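Local coordinates for extracellular solute-binding protein family 1 (Kribbella flavida, PDB 5IXP), which probably captures a solute outside the cell, perhaps a sugar as in many relatives, and delivers it to an ABC transporter for import, at residues A[259-264]-A[340-345]; A[111-116]-A[308-313]. One frame throughout, in Å; residues are numbered along the deposited sequence.

Contact 1 of 2, residues A[259-264]-A[340-345]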
# COMPACT_ATOMS: atom_id res chain seq x y z
N VAL A 259 -13.01 -13.04 2.33
CA VAL A 259 -12.47 -12.04 1.43
C VAL A 259 -13.00 -12.31 0.03
O VAL A 259 -13.06 -13.46 -0.42
CB VAL A 259 -10.92 -12.01 1.46
CG1 VAL A 259 -10.35 -13.35 1.11
CG2 VAL A 259 -10.39 -10.93 0.54
N ALA A 260 -13.42 -11.24 -0.63
CA ALA A 260 -14.02 -11.28 -1.95
C ALA A 260 -13.00 -10.83 -3.00
O ALA A 260 -12.27 -9.86 -2.78
CB ALA A 260 -15.27 -10.39 -2.01
N ASP A 261 -12.97 -11.53 -4.13
CA ASP A 261 -12.01 -11.27 -5.20
C ASP A 261 -12.51 -10.11 -6.06
O ASP A 261 -12.99 -10.29 -7.18
CB ASP A 261 -11.80 -12.53 -6.02
CG ASP A 261 -10.70 -12.39 -7.07
OD1 ASP A 261 -10.08 -11.31 -7.19
OD2 ASP A 261 -10.46 -13.37 -7.79
N VAL A 262 -12.41 -8.90 -5.50
CA VAL A 262 -12.98 -7.71 -6.12
C VAL A 262 -12.32 -6.51 -5.47
O VAL A 262 -11.86 -6.58 -4.33
CB VAL A 262 -14.52 -7.67 -5.96
CG1 VAL A 262 -14.89 -7.42 -4.49
CG2 VAL A 262 -15.14 -6.58 -6.84
N PHE A 263 -12.27 -5.40 -6.21
CA PHE A 263 -11.94 -4.14 -5.59
C PHE A 263 -12.73 -3.08 -6.35
O PHE A 263 -12.66 -3.04 -7.59
CB PHE A 263 -10.45 -3.80 -5.60
CG PHE A 263 -10.08 -2.73 -4.63
CD1 PHE A 263 -10.08 -2.99 -3.26
CD2 PHE A 263 -9.76 -1.45 -5.06
CE1 PHE A 263 -9.76 -2.01 -2.34
CE2 PHE A 263 -9.44 -0.45 -4.14
CZ PHE A 263 -9.44 -0.74 -2.78
N PRO A 264 -13.50 -2.24 -5.66
CA PRO A 264 -14.30 -1.24 -6.36
C PRO A 264 -13.41 -0.35 -7.22
O PRO A 264 -12.37 0.13 -6.77
CB PRO A 264 -14.97 -0.45 -5.22
CG PRO A 264 -14.93 -1.38 -4.04
CD PRO A 264 -13.63 -2.13 -4.20
N VAL A 340 -3.32 -12.76 -6.46
CA VAL A 340 -2.77 -12.69 -7.82
C VAL A 340 -3.71 -11.88 -8.71
O VAL A 340 -3.29 -10.95 -9.40
CB VAL A 340 -2.52 -14.10 -8.38
CG1 VAL A 340 -2.32 -14.03 -9.89
CG2 VAL A 340 -1.31 -14.72 -7.71
N ASN A 341 -5.00 -12.24 -8.70
CA ASN A 341 -5.98 -11.48 -9.48
C ASN A 341 -5.99 -10.01 -9.07
O ASN A 341 -6.04 -9.12 -9.93
CB ASN A 341 -7.37 -12.08 -9.31
CG ASN A 341 -7.51 -13.43 -9.97
OD1 ASN A 341 -6.72 -13.79 -10.85
ND2 ASN A 341 -8.53 -14.18 -9.57
N ARG A 342 -5.95 -9.74 -7.76
CA ARG A 342 -6.00 -8.35 -7.31
C ARG A 342 -4.77 -7.57 -7.75
O ARG A 342 -4.88 -6.40 -8.12
CB ARG A 342 -6.16 -8.28 -5.78
CG ARG A 342 -7.44 -8.94 -5.24
CD ARG A 342 -8.72 -8.20 -5.65
NE ARG A 342 -9.28 -8.63 -6.93
CZ ARG A 342 -9.49 -7.83 -7.97
NH1 ARG A 342 -10.03 -8.31 -9.08
NH2 ARG A 342 -9.19 -6.53 -7.91
N ALA A 343 -3.60 -8.21 -7.75
CA ALA A 343 -2.40 -7.53 -8.21
C ALA A 343 -2.47 -7.27 -9.71
O ALA A 343 -2.08 -6.18 -10.18
CB ALA A 343 -1.16 -8.35 -7.87
N ASN A 344 -2.96 -8.24 -10.48
CA ASN A 344 -3.02 -8.10 -11.93
C ASN A 344 -4.01 -7.04 -12.37
O ASN A 344 -3.95 -6.59 -13.52
CB ASN A 344 -3.37 -9.44 -12.59
CG ASN A 344 -2.18 -10.37 -12.67
OD1 ASN A 344 -1.05 -9.92 -12.75
ND2 ASN A 344 -2.44 -11.67 -12.67
N ASN A 345 -4.93 -6.63 -11.50
CA ASN A 345 -5.95 -5.67 -11.89
C ASN A 345 -5.73 -4.29 -11.31
O ASN A 345 -6.60 -3.41 -11.44
CB ASN A 345 -7.33 -6.22 -11.54
CG ASN A 345 -7.79 -7.25 -12.55
OD1 ASN A 345 -8.23 -6.89 -13.65
ND2 ASN A 345 -7.66 -8.54 -12.22
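Asp261 spreads its carboxylate between two neighbouring residues of a helix, giving one oxygen to Arg342 and, in the conformer described, the other to Asn341. Arg342 NE lies 2.8 Å from Asp261 OD1 in a salt bridge that is almost straight at 175°, and the oxygen sits in the guanidinium plane although the carboxylate itself is steeply turned against it. In the second bond the two flat groups lie nearly in one plane: Asn341 ND2 meets the syn lone pair of Asp261 OD2 at 2.7 Å. Asn341 is modelled in two positions, and this bond belongs to one of them. Asp261 can reach both because its CG stands anti to the backbone N (chi1 -174°), which carries the carboxylate over to the helix.

The tight part lies round the buried Arg342, whose chain bends at chi2 and chi3 to bring its guanidinium flat against the backbone, with Val262 CA 3.9 Å above the centre of one face. Arg342 NH2 is 3.8 Å from Phe263 CB and also donates to Gly266 O. In fold terms, this ties the end of helix 335-344 to the chain leaving strand 257-260, where Asp261 is the centre of an inverse gamma turn. A methionine in place of Arg342 would probably leave the Asp261 carboxylate without its countercharge and Gly266 O without this donor.

Toward solvent the packing thins: Asn341, partly exposed where Arg342 is buried, adds a smaller patch of contact.

Contact 2 of 2, residues A[111-116]-A[308-313]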
# COMPACT_ATOMS: atom_id res chain seq x y z
N THR A 111 10.14 -4.63 -4.21
CA THR A 111 10.07 -5.80 -3.36
C THR A 111 8.62 -6.28 -3.32
O THR A 111 8.12 -6.75 -4.34
CB THR A 111 10.63 -5.51 -1.96
OG1 THR A 111 9.80 -4.56 -1.27
CG2 THR A 111 12.05 -4.95 -2.07
N ASP A 112 7.93 -6.17 -2.18
CA ASP A 112 6.58 -6.71 -2.10
C ASP A 112 5.53 -5.65 -2.48
O ASP A 112 5.85 -4.49 -2.78
CB ASP A 112 6.32 -7.29 -0.71
CG ASP A 112 6.39 -6.24 0.40
OD1 ASP A 112 6.96 -5.15 0.18
OD2 ASP A 112 5.87 -6.51 1.51
N ILE A 113 4.26 -6.06 -2.48
CA ILE A 113 3.13 -5.16 -2.75
C ILE A 113 1.99 -5.49 -1.80
O ILE A 113 1.99 -6.52 -1.11
CB ILE A 113 2.63 -5.25 -4.21
CG1 ILE A 113 2.51 -6.72 -4.67
CG2 ILE A 113 3.53 -4.43 -5.14
CD1 ILE A 113 1.71 -6.88 -5.99
N GLY A 114 0.98 -4.61 -1.78
CA GLY A 114 -0.22 -4.84 -1.01
C GLY A 114 -1.46 -4.78 -1.88
O GLY A 114 -2.30 -3.88 -1.74
N PRO A 115 -1.61 -5.72 -2.82
CA PRO A 115 -2.80 -5.70 -3.68
C PRO A 115 -4.05 -5.90 -2.84
O PRO A 115 -4.07 -6.70 -1.90
CB PRO A 115 -2.57 -6.87 -4.64
CG PRO A 115 -1.76 -7.84 -3.82
CD PRO A 115 -0.81 -6.95 -3.01
N GLU A 116 -5.10 -5.14 -3.15
CA GLU A 116 -6.23 -5.00 -2.26
C GLU A 116 -7.46 -5.76 -2.74
O GLU A 116 -7.79 -5.73 -3.93
CB GLU A 116 -6.59 -3.54 -2.07
CG GLU A 116 -5.50 -2.76 -1.34
CD GLU A 116 -5.87 -1.32 -1.19
OE1 GLU A 116 -5.77 -0.57 -2.18
OE2 GLU A 116 -6.25 -0.93 -0.07
N GLY A 308 5.59 -14.01 4.34
CA GLY A 308 4.26 -13.80 3.79
C GLY A 308 4.11 -12.61 2.87
O GLY A 308 3.00 -12.35 2.38
N SER A 309 5.18 -11.86 2.61
CA SER A 309 5.10 -10.69 1.75
C SER A 309 4.70 -11.08 0.33
O SER A 309 5.24 -12.03 -0.24
CB SER A 309 6.45 -9.98 1.72
OG SER A 309 6.87 -9.70 3.04
N PHE A 310 3.78 -10.31 -0.25
CA PHE A 310 3.24 -10.74 -1.55
C PHE A 310 4.14 -10.26 -2.69
O PHE A 310 4.48 -9.07 -2.75
CB PHE A 310 1.82 -10.22 -1.75
CG PHE A 310 1.10 -10.93 -2.85
CD1 PHE A 310 0.53 -12.17 -2.63
CD2 PHE A 310 1.06 -10.39 -4.13
CE1 PHE A 310 -0.11 -12.86 -3.67
CE2 PHE A 310 0.42 -11.07 -5.17
CZ PHE A 310 -0.16 -12.31 -4.93
N PRO A 311 4.56 -11.15 -3.59
CA PRO A 311 5.53 -10.77 -4.63
C PRO A 311 4.98 -9.73 -5.60
O PRO A 311 3.78 -9.68 -5.87
CB PRO A 311 5.82 -12.08 -5.36
CG PRO A 311 5.51 -13.15 -4.36
CD PRO A 311 4.31 -12.61 -3.59
N SER A 312 5.88 -8.91 -6.13
CA SER A 312 5.54 -7.99 -7.20
C SER A 312 6.06 -8.46 -8.55
O SER A 312 5.91 -7.75 -9.55
CB SER A 312 6.05 -6.58 -6.90
OG SER A 312 7.47 -6.52 -6.85
N THR A 313 6.66 -9.65 -8.61
CA THR A 313 7.26 -10.18 -9.83
C THR A 313 6.30 -11.18 -10.46
O THR A 313 5.88 -12.15 -9.81
CB THR A 313 8.60 -10.86 -9.52
OG1 THR A 313 8.42 -11.77 -8.42
CG2 THR A 313 9.66 -9.82 -9.14
O HOH W 1 3.04 -7.91 1.13
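Two direct hydrogen bonds join Ile113 and Thr111 to the segment after helix 297-307. Ile113 N donates to Phe310 O at 3.0 Å, in the carbonyl plane, whereas Ser312 OG reaches Thr111 O at 2.6 Å from a position tilted out of the carbonyl plane of Thr111. The serine hydroxyl gets there because it sits between its own backbone N and carbonyl carbon (chi1 65°).

A water adds a polar bridge: it accepts from Phe310 N at 2.9 Å and donates to Ile113 O and, at a longer 3.2 Å, to Asp112 OD2. Beside it the Asp112 carboxylate touches Ser309 CB.

Two apolar contacts meet at Phe310 CD2. Ile113 CG1 comes up to the ring edge, 4.0 Å from Phe310 CD2, and Pro115 CG approaches the same carbon obliquely at 3.8 Å. Separately, Ile113 CG2 lies against Ser312 CB, and Phe339 and Val340 of helix 335-344 also touch the Phe310 side chain.

The segment after helix 297-307 crosses strand 108-121 at about 91° and meets it through one direct backbone bond, within the mixed sheet of a periplasmic-binding-protein fold.

Contact 2 is the more buried of the two and lies nearer the centre of the chain; contact 1, about 13 Å away between centres, is partly open to solvent. Their chemistry follows this placing: a charged pair and an amide hold the helix end in contact 1, while one backbone bond, a serine hydroxyl, a water and apolar side chains do the work in contact 2. Both reach the same sheet, since strands 257-260 and 108-121 are neighbours in it, and helix 335-344 packs on both. The contacts touch directly: Arg342 CD lies 3.1 Å from Glu116 O, and Phe263 CE1 packs against Glu116 CB.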